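Local atomic coordinates of aspartate aminotransferase (Giardia lamblia, PDB entry 3MEB), a protein that probably catalyses the reversible, pyridoxal phosphate-dependent transfer of an amino group from L-aspartate to 2-oxoglutarate, giving oxaloacetate and L-glutamate, and works as a homodimer. Residues C210-D218 / T387-T395; R356-S367 / M422-V433. All blocks are in the same frame, centred on the assembly; numbering follows the deposited sequence.

Contact 1: residues C210-D218 / T387-T395. With SO4 (sulfate ion), chain C.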
loop_
_atom_site.group_PDB
_atom_site.type_symbol
_atom_site.label_atom_id
_atom_site.label_comp_id
_atom_site.label_asym_id
_atom_site.label_seq_id
_atom_site.Cartn_x
_atom_site.Cartn_y
_atom_site.Cartn_z
ATOM N N CYS A 210 -17.072 15.720 -6.076
ATOM C CA CYS A 210 -18.205 16.222 -5.305
ATOM C C CYS A 210 -17.777 16.281 -3.852
ATOM O O CYS A 210 -16.791 15.685 -3.514
ATOM C CB CYS A 210 -19.437 15.318 -5.446
ATOM S SG CYS A 210 -19.371 13.635 -4.816
ATOM N N ALA A 211 -18.539 16.969 -3.005
ATOM C CA ALA A 211 -18.230 17.078 -1.567
ATOM C C ALA A 211 -16.789 17.556 -1.348
ATOM O O ALA A 211 -16.027 16.939 -0.631
ATOM C CB ALA A 211 -18.529 15.726 -0.836
ATOM N N HIS A 212 -16.431 18.671 -1.982
ATOM C CA HIS A 212 -15.130 19.271 -1.816
ATOM C C HIS A 212 -14.743 19.338 -0.328
ATOM O O HIS A 212 -15.524 19.724 0.537
ATOM C CB HIS A 212 -15.105 20.657 -2.417
ATOM C CG HIS A 212 -13.815 21.387 -2.230
ATOM N ND1 HIS A 212 -13.570 22.184 -1.134
ATOM C CD2 HIS A 212 -12.709 21.456 -3.010
ATOM C CE1 HIS A 212 -12.372 22.734 -1.261
ATOM N NE2 HIS A 212 -11.826 22.299 -2.383
ATOM N N ASN A 213 -13.525 18.897 -0.061
ATOM C CA ASN A 213 -12.982 18.755 1.297
ATOM C C ASN A 213 -11.816 19.743 1.359
ATOM O O ASN A 213 -10.856 19.552 0.634
ATOM C CB ASN A 213 -12.517 17.332 1.449
ATOM C CG ASN A 213 -11.930 17.039 2.782
ATOM O OD1 ASN A 213 -11.719 17.922 3.614
ATOM N ND2 ASN A 213 -11.655 15.761 3.003
ATOM N N PRO A 214 -11.885 20.769 2.233
ATOM C CA PRO A 214 -12.713 20.847 3.437
ATOM C C PRO A 214 -13.976 21.710 3.398
ATOM O O PRO A 214 -14.729 21.699 4.383
ATOM C CB PRO A 214 -11.735 21.448 4.434
ATOM C CG PRO A 214 -11.004 22.495 3.581
ATOM C CD PRO A 214 -10.885 21.862 2.208
ATOM N N SER A 215 -14.215 22.412 2.285
ATOM C CA SER A 215 -15.146 23.586 2.235
ATOM C C SER A 215 -16.604 23.194 2.189
ATOM O O SER A 215 -17.459 23.919 2.688
ATOM C CB SER A 215 -14.871 24.489 1.039
ATOM O OG SER A 215 -15.412 23.985 -0.172
ATOM N N GLY A 216 -16.893 22.071 1.542
ATOM C CA GLY A 216 -18.281 21.589 1.431
ATOM C C GLY A 216 -19.078 22.391 0.427
ATOM O O GLY A 216 -20.325 22.331 0.418
ATOM N N ILE A 217 -18.371 23.226 -0.350
ATOM C CA ILE A 217 -18.981 24.033 -1.425
ATOM C C ILE A 217 -18.503 23.425 -2.732
ATOM O O ILE A 217 -17.304 23.231 -2.912
ATOM C CB ILE A 217 -18.493 25.520 -1.392
ATOM C CG1 ILE A 217 -18.605 26.151 0.013
ATOM C CG2 ILE A 217 -19.241 26.359 -2.422
ATOM C CD1 ILE A 217 -19.883 25.887 0.715
ATOM N N ASP A 218 -19.440 23.102 -3.634
ATOM C CA ASP A 218 -19.130 22.415 -4.878
ATOM C C ASP A 218 -19.486 23.326 -6.059
ATOM O O ASP A 218 -20.355 24.195 -5.954
ATOM C CB ASP A 218 -19.978 21.109 -4.989
ATOM C CG ASP A 218 -19.463 19.937 -4.130
ATOM O OD1 ASP A 218 -18.383 20.006 -3.490
ATOM O OD2 ASP A 218 -20.187 18.881 -4.106
ATOM N N THR A 387 -26.156 23.615 4.548
ATOM C CA THR A 387 -26.025 23.626 3.098
ATOM C C THR A 387 -24.726 22.989 2.588
ATOM O O THR A 387 -24.593 22.775 1.376
ATOM C CB THR A 387 -26.126 25.078 2.555
ATOM O OG1 THR A 387 -25.220 25.894 3.286
ATOM C CG2 THR A 387 -27.566 25.624 2.744
ATOM N N ALA A 388 -23.796 22.724 3.500
ATOM C CA ALA A 388 -22.531 22.080 3.202
ATOM C C ALA A 388 -22.835 20.740 2.573
ATOM O O ALA A 388 -23.808 20.072 2.950
ATOM C CB ALA A 388 -21.687 21.909 4.486
ATOM N N ILE A 389 -22.008 20.362 1.606
ATOM C CA ILE A 389 -22.144 19.099 0.896
ATOM C C ILE A 389 -21.136 18.102 1.421
ATOM O O ILE A 389 -19.933 18.400 1.472
ATOM C CB ILE A 389 -21.885 19.291 -0.629
ATOM C CG1 ILE A 389 -22.817 20.353 -1.226
ATOM C CG2 ILE A 389 -22.034 18.003 -1.368
ATOM C CD1 ILE A 389 -24.284 20.071 -1.041
ATOM N N GLY A 390 -21.609 16.897 1.753
ATOM C CA GLY A 390 -20.744 15.838 2.214
ATOM C C GLY A 390 -20.802 15.604 3.698
ATOM O O GLY A 390 -21.832 15.783 4.342
ATOM N N MET A 391 -19.658 15.212 4.244
ATOM C CA MET A 391 -19.539 14.903 5.649
ATOM C C MET A 391 -19.259 16.086 6.570
ATOM O O MET A 391 -19.456 15.957 7.783
ATOM C CB MET A 391 -18.387 13.924 5.846
ATOM C CG MET A 391 -18.701 12.512 5.477
ATOM S SD MET A 391 -17.355 11.405 5.954
ATOM C CE MET A 391 -18.124 9.821 5.555
ATOM N N PHE A 392 -18.746 17.198 6.029
ATOM C CA PHE A 392 -18.197 18.236 6.875
ATOM C C PHE A 392 -18.995 19.540 6.838
ATOM O O PHE A 392 -19.854 19.790 5.948
ATOM C CB PHE A 392 -16.737 18.541 6.515
ATOM C CG PHE A 392 -15.827 17.316 6.465
ATOM C CD1 PHE A 392 -15.380 16.697 7.643
ATOM C CD2 PHE A 392 -15.429 16.802 5.249
ATOM C CE1 PHE A 392 -14.537 15.592 7.601
ATOM C CE2 PHE A 392 -14.587 15.652 5.183
ATOM C CZ PHE A 392 -14.144 15.058 6.353
ATOM N N THR A 393 -18.726 20.371 7.841
ATOM C CA THR A 393 -19.005 21.783 7.752
ATOM C C THR A 393 -17.681 22.532 7.952
ATOM O O THR A 393 -16.922 22.264 8.903
ATOM C CB THR A 393 -20.092 22.249 8.760
ATOM O OG1 THR A 393 -21.288 21.441 8.620
ATOM C CG2 THR A 393 -20.432 23.691 8.512
ATOM N N PHE A 394 -17.384 23.452 7.050
ATOM C CA PHE A 394 -16.243 24.336 7.216
ATOM C C PHE A 394 -16.758 25.422 8.123
ATOM O O PHE A 394 -17.296 26.418 7.658
ATOM C CB PHE A 394 -15.802 24.848 5.841
ATOM C CG PHE A 394 -14.328 25.203 5.723
ATOM C CD1 PHE A 394 -13.332 24.308 6.085
ATOM C CD2 PHE A 394 -13.942 26.395 5.156
ATOM C CE1 PHE A 394 -11.961 24.641 5.946
ATOM C CE2 PHE A 394 -12.588 26.737 5.003
ATOM C CZ PHE A 394 -11.599 25.852 5.400
ATOM N N THR A 395 -16.667 25.214 9.435
ATOM C CA THR A 395 -17.453 26.054 10.365
ATOM C C THR A 395 -17.038 27.529 10.417
ATOM O O THR A 395 -17.874 28.372 10.647
ATOM C CB THR A 395 -17.452 25.539 11.815
ATOM O OG1 THR A 395 -16.144 25.685 12.409
ATOM C CG2 THR A 395 -17.953 24.058 11.901
HETATM S S SO4 C . -10.330 13.195 6.061
HETATM O O1 SO4 C . -10.221 14.469 5.314
HETATM O O2 SO4 C . -10.616 13.401 7.473
HETATM O O3 SO4 C . -11.353 12.396 5.428
HETATM O O4 SO4 C . -9.054 12.535 5.905
HETATM O O HOH W 1 -19.002 23.760 4.759
HETATM O O HOH W 2 -22.734 23.895 -0.132
#
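Ile389 and Gly216 join the loop 210-218 to the turn that leads into strand 392-394, Ile389 N donating to Gly216 O over 2.8 Å, while Ala211 packs against Gly390 with CB 3.8 Å from its CA. Glycine suits both places, since Gly216 (phi 75°) and Gly390 (phi 104°) take backbone angles that favour it. Beyond a cis peptide bond, Pro214 lies side by side with Phe394, CG 3.3 Å from CE1, a tight fit. One water bridges Ser215 O to Phe394 N. At the other end Ile389 rests CG2 against Asp218 OD2, whose carboxylate takes the backbone N-H groups of Ala211 and His212 on syn lone pairs and so closes its own loop. Asn213 has CG trans to its backbone N (chi1 180°), which carries the amide to CE2 of Phe392. Its ND2 donates to SO4 O1 at 3.0 Å, and OD1 accepts from Arg419, which also makes a cation-pi contact with Phe392. The backbone bond and the close apolar packing thus hold Asn213, a residue of the pyridoxal phosphate pocket, beside an anion site, where the sulfate probably marks the place of a substrate carboxylate.

Contact 2: residues R356-S367 / M422-V433; sequences RIHRMRSLLHAS and MCGLTESNCDYV
Helix 340-370 packs here against the chain that leaves strand 419-421, makes a 3-10 turn at 422-424 and enters helix 430-443, within the smaller domain of a class I aminotransferase. Arg356 pins the connection: the bend at chi3 (78°) turns its guanidinium so that NH1 and NH2 both donate end-on to Leu425 O, at 3.0 and 2.9 Å, with the oxygen near the guanidinium plane. NH1 has a further partner in Arg60 O. A long, flexible cation can thus satisfy carbonyls of a non-helical backbone. Next along the helix, Met360 points at the connection and folds at chi2 and chi3, which lays SD 3.4 Å from Thr426 CA and 3.9 Å from Leu425 CB; an unbranched thioether follows such an irregular surface well. Leu364 spreads its two methyls, CD2 meeting Met422 CE and Leu425 CD1, each at 4.0 Å, and CD1 reaching Val433 CG1. Cys430, small enough to sit close to the helix, places SG 3.7 Å from Leu363 CD2. Across the face of the Arg361 guanidinium lies Met422 CG, 3.5 Å above the plane, while the nitrogens of that group bind Ile385 O, Thr393 OG1 and the carbonyls of Gly390 and Phe392. Near the far end, Ser367 turns OG back to Leu363 O, and its CB meets Asp431 OD1, which is salt-bridged to Arg371. Thr426 and Asn429 shape the turn itself: Thr426 OG1 accepts from Asn429 N in an ST motif, and Asn429 ND2 donates to Gly424 O. Apolar packing, with two buried arginines tying backbone carbonyls, holds the long helix against the strand-to-helix connection and the first turn of helix 430-443, as in the small domain of fold-type I pyridoxal phosphate enzymes.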
loop_
_atom_site.group_PDB
_atom_site.type_symbol
_atom_site.label_atom_id
_atom_site.label_comp_id
_atom_site.label_asym_id
_atom_site.label_seq_id
_atom_site.Cartn_x
_atom_site.Cartn_y
_atom_site.Cartn_z
ATOM N N ARG A 356 -28.620 10.349 7.925
ATOM C CA ARG A 356 -28.270 10.661 9.324
ATOM C C ARG A 356 -27.470 11.960 9.436
ATOM O O ARG A 356 -27.666 12.763 10.372
ATOM C CB ARG A 356 -27.547 9.508 10.017
ATOM C CG ARG A 356 -27.761 9.542 11.528
ATOM C CD ARG A 356 -26.955 8.489 12.286
ATOM N NE ARG A 356 -25.544 8.871 12.442
ATOM C CZ ARG A 356 -25.084 9.843 13.224
ATOM N NH1 ARG A 356 -23.781 10.098 13.237
ATOM N NH2 ARG A 356 -25.908 10.608 13.943
ATOM N N ILE A 357 -26.598 12.170 8.476
ATOM C CA ILE A 357 -25.793 13.356 8.421
ATOM C C ILE A 357 -26.688 14.586 8.281
ATOM O O ILE A 357 -26.503 15.555 8.995
ATOM C CB ILE A 357 -24.763 13.287 7.281
ATOM C CG1 ILE A 357 -23.684 12.240 7.615
ATOM C CG2 ILE A 357 -24.117 14.666 7.055
ATOM C CD1 ILE A 357 -22.758 11.941 6.414
ATOM N N HIS A 358 -27.656 14.527 7.373
ATOM C CA HIS A 358 -28.595 15.623 7.241
ATOM C C HIS A 358 -29.355 15.889 8.539
ATOM O O HIS A 358 -29.456 17.021 8.967
ATOM C CB HIS A 358 -29.520 15.416 6.030
ATOM C CG HIS A 358 -28.858 15.774 4.741
ATOM N ND1 HIS A 358 -28.481 17.066 4.444
ATOM C CD2 HIS A 358 -28.466 15.014 3.692
ATOM C CE1 HIS A 358 -27.891 17.086 3.264
ATOM N NE2 HIS A 358 -27.873 15.853 2.787
ATOM N N ARG A 359 -29.879 14.863 9.182
ATOM C CA ARG A 359 -30.583 15.060 10.455
ATOM C C ARG A 359 -29.702 15.717 11.540
ATOM O O ARG A 359 -30.187 16.539 12.308
ATOM C CB ARG A 359 -31.136 13.722 10.979
ATOM C CG ARG A 359 -32.311 13.229 10.159
ATOM C CD ARG A 359 -33.090 12.105 10.863
ATOM N NE ARG A 359 -32.241 10.932 11.126
ATOM C CZ ARG A 359 -32.016 9.943 10.253
ATOM N NH1 ARG A 359 -32.580 9.956 9.043
ATOM N NH2 ARG A 359 -31.241 8.923 10.588
ATOM N N MET A 360 -28.410 15.380 11.554
ATOM C CA MET A 360 -27.454 16.010 12.461
ATOM C C MET A 360 -27.149 17.459 12.069
ATOM O O MET A 360 -26.982 18.295 12.915
ATOM C CB MET A 360 -26.161 15.201 12.543
ATOM C CG MET A 360 -26.289 13.834 13.238
ATOM S SD MET A 360 -26.976 13.840 14.902
ATOM C CE MET A 360 -28.748 13.763 14.550
ATOM N N ARG A 361 -27.081 17.758 10.791
ATOM C CA ARG A 361 -26.988 19.152 10.352
ATOM C C ARG A 361 -28.160 19.984 10.888
ATOM O O ARG A 361 -27.959 21.039 11.489
ATOM C CB ARG A 361 -26.965 19.217 8.839
ATOM C CG ARG A 361 -25.652 18.729 8.216
ATOM C CD ARG A 361 -25.693 18.838 6.680
ATOM N NE ARG A 361 -24.453 18.328 6.116
ATOM C CZ ARG A 361 -23.260 18.897 6.276
ATOM N NH1 ARG A 361 -23.108 20.006 6.994
ATOM N NH2 ARG A 361 -22.197 18.340 5.730
ATOM N N SER A 362 -29.380 19.476 10.725
ATOM C CA SER A 362 -30.576 20.163 11.216
ATOM C C SER A 362 -30.574 20.279 12.721
ATOM O O SER A 362 -30.927 21.356 13.251
ATOM C CB SER A 362 -31.850 19.433 10.771
ATOM O OG SER A 362 -31.841 19.337 9.353
ATOM N N LEU A 363 -30.202 19.197 13.422
ATOM C CA LEU A 363 -30.254 19.231 14.877
ATOM C C LEU A 363 -29.220 20.196 15.435
ATOM O O LEU A 363 -29.542 20.986 16.323
ATOM C CB LEU A 363 -30.139 17.850 15.495
ATOM C CG LEU A 363 -30.249 17.722 17.028
ATOM C CD1 LEU A 363 -31.546 18.294 17.557
ATOM C CD2 LEU A 363 -30.105 16.240 17.427
ATOM N N LEU A 364 -27.987 20.152 14.922
ATOM C CA LEU A 364 -26.969 21.055 15.460
ATOM C C LEU A 364 -27.403 22.498 15.165
ATOM O O LEU A 364 -27.291 23.330 16.037
ATOM C CB LEU A 364 -25.569 20.833 14.910
ATOM C CG LEU A 364 -24.471 21.779 15.429
ATOM C CD1 LEU A 364 -24.295 21.760 17.004
ATOM C CD2 LEU A 364 -23.168 21.422 14.662
ATOM N N HIS A 365 -27.892 22.764 13.953
ATOM C CA HIS A 365 -28.302 24.124 13.560
ATOM C C HIS A 365 -29.440 24.649 14.438
ATOM O O HIS A 365 -29.426 25.804 14.877
ATOM C CB HIS A 365 -28.702 24.170 12.065
ATOM C CG HIS A 365 -29.234 25.496 11.625
ATOM N ND1 HIS A 365 -30.562 25.825 11.712
ATOM C CD2 HIS A 365 -28.612 26.578 11.095
ATOM C CE1 HIS A 365 -30.738 27.067 11.280
ATOM N NE2 HIS A 365 -29.570 27.543 10.888
ATOM N N ALA A 366 -30.421 23.794 14.703
ATOM C CA ALA A 366 -31.512 24.123 15.593
ATOM C C ALA A 366 -31.000 24.447 16.993
ATOM O O ALA A 366 -31.509 25.362 17.639
ATOM C CB ALA A 366 -32.533 22.961 15.658
ATOM N N SER A 367 -29.998 23.690 17.466
ATOM C CA SER A 367 -29.514 23.858 18.828
ATOM C C SER A 367 -28.726 25.185 18.949
ATOM O O SER A 367 -28.765 25.835 20.003
ATOM C CB SER A 367 -28.648 22.661 19.267
ATOM O OG SER A 367 -29.361 21.435 19.251
ATOM N N MET A 422 -19.557 15.990 10.675
ATOM C CA MET A 422 -20.923 15.918 11.159
ATOM C C MET A 422 -21.275 14.515 11.613
ATOM O O MET A 422 -22.184 14.348 12.423
ATOM C CB MET A 422 -21.848 16.372 10.021
ATOM C CG MET A 422 -21.569 17.805 9.533
ATOM S SD MET A 422 -21.368 18.992 10.852
ATOM C CE MET A 422 -23.057 19.586 11.089
ATOM N N CYS A 423 -20.545 13.524 11.082
ATOM C CA CYS A 423 -20.680 12.093 11.413
ATOM C C CYS A 423 -20.458 11.771 12.886
ATOM O O CYS A 423 -20.973 10.778 13.405
ATOM C CB CYS A 423 -19.604 11.304 10.629
ATOM S SG CYS A 423 -19.776 11.256 8.847
ATOM N N GLY A 424 -19.698 12.622 13.575
ATOM C CA GLY A 424 -19.504 12.479 15.032
ATOM C C GLY A 424 -20.628 12.993 15.932
ATOM O O GLY A 424 -20.580 12.786 17.153
ATOM N N LEU A 425 -21.646 13.635 15.349
ATOM C CA LEU A 425 -22.782 14.139 16.108
ATOM C C LEU A 425 -23.819 13.065 16.253
ATOM O O LEU A 425 -23.964 12.210 15.371
ATOM C CB LEU A 425 -23.417 15.325 15.426
ATOM C CG LEU A 425 -22.501 16.522 15.203
ATOM C CD1 LEU A 425 -23.131 17.436 14.135
ATOM C CD2 LEU A 425 -22.263 17.297 16.476
ATOM N N THR A 426 -24.545 13.131 17.360
ATOM C CA THR A 426 -25.651 12.232 17.650
ATOM C C THR A 426 -26.797 13.004 18.266
ATOM O O THR A 426 -26.659 14.147 18.653
ATOM C CB THR A 426 -25.224 11.090 18.604
ATOM O OG1 THR A 426 -24.867 11.609 19.909
ATOM C CG2 THR A 426 -24.040 10.336 17.999
ATOM N N GLU A 427 -27.945 12.366 18.374
ATOM C CA GLU A 427 -29.041 12.974 19.097
ATOM C C GLU A 427 -28.651 13.336 20.535
ATOM O O GLU A 427 -29.123 14.336 21.074
ATOM C CB GLU A 427 -30.267 12.058 19.080
ATOM C CG GLU A 427 -30.710 11.725 17.661
ATOM C CD GLU A 427 -32.192 11.927 17.437
ATOM O OE1 GLU A 427 -33.003 11.220 18.112
ATOM O OE2 GLU A 427 -32.518 12.793 16.572
ATOM N N SER A 428 -27.791 12.531 21.144
ATOM C CA SER A 428 -27.403 12.716 22.539
ATOM C C SER A 428 -26.411 13.843 22.760
ATOM O O SER A 428 -26.433 14.475 23.828
ATOM C CB SER A 428 -26.786 11.450 23.063
ATOM O OG SER A 428 -27.780 10.449 23.104
ATOM N N ASN A 429 -25.541 14.077 21.770
ATOM C CA ASN A 429 -24.461 15.044 21.924
ATOM C C ASN A 429 -24.559 16.369 21.179
ATOM O O ASN A 429 -23.689 17.207 21.402
ATOM C CB ASN A 429 -23.079 14.388 21.649
ATOM C CG ASN A 429 -22.758 14.200 20.160
ATOM O OD1 ASN A 429 -23.299 14.867 19.279
ATOM N ND2 ASN A 429 -21.867 13.253 19.889
ATOM N N CYS A 430 -25.549 16.582 20.297
ATOM C CA CYS A 430 -25.610 17.842 19.538
ATOM C C CYS A 430 -25.757 19.056 20.446
ATOM O O CYS A 430 -25.096 20.084 20.262
ATOM C CB CYS A 430 -26.797 17.883 18.554
ATOM S SG CYS A 430 -26.541 17.210 16.890
ATOM N N ASP A 431 -26.643 18.954 21.427
ATOM C CA ASP A 431 -26.886 20.112 22.265
ATOM C C ASP A 431 -25.666 20.433 23.097
ATOM O O ASP A 431 -25.403 21.585 23.394
ATOM C CB ASP A 431 -28.100 19.920 23.156
ATOM C CG ASP A 431 -28.657 21.231 23.611
ATOM O OD1 ASP A 431 -29.039 22.048 22.742
ATOM O OD2 ASP A 431 -28.658 21.473 24.830
ATOM N N TYR A 432 -24.921 19.403 23.473
ATOM C CA TYR A 432 -23.659 19.604 24.145
ATOM C C TYR A 432 -22.686 20.376 23.250
ATOM O O TYR A 432 -22.073 21.359 23.685
ATOM C CB TYR A 432 -23.080 18.256 24.544
ATOM C CG TYR A 432 -21.753 18.327 25.225
ATOM C CD1 TYR A 432 -21.655 18.612 26.591
ATOM C CD2 TYR A 432 -20.569 18.086 24.510
ATOM C CE1 TYR A 432 -20.417 18.680 27.222
ATOM C CE2 TYR A 432 -19.320 18.132 25.149
ATOM C CZ TYR A 432 -19.256 18.427 26.493
ATOM O OH TYR A 432 -18.036 18.472 27.103
ATOM N N VAL A 433 -22.574 19.953 21.991
ATOM C CA VAL A 433 -21.675 20.613 21.029
ATOM C C VAL A 433 -22.105 22.055 20.819
ATOM O O VAL A 433 -21.290 22.942 20.794
ATOM C CB VAL A 433 -21.609 19.846 19.679
ATOM C CG1 VAL A 433 -20.778 20.612 18.637
ATOM C CG2 VAL A 433 -21.054 18.491 19.898
#

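Overall arrangement
Both contacts have a buried core and an exposed edge, Thr387 in contact 1, Glu427 and Asp431 in contact 2, but contact 1 lies nearer the middle of the chain, about 11 Å from its centre against 22 Å, and reaches the cofactor pocket. Contact 1 sets a loop against a turn and a short strand, mixing backbone bonds, glycines, waters and a bound anion with proline, phenylalanine and isoleucine packing; contact 2 rests on a long helix and relies on leucine, methionine and cysteine beside an arginine grip on a carbonyl. Arg361 is shared, with Ala388 packed on it. Strands 392-394 and 419-421, paired antiparallel, link segment 387-395 to the start of segment 422-433, and Met391 bonds Met422 through the backbone.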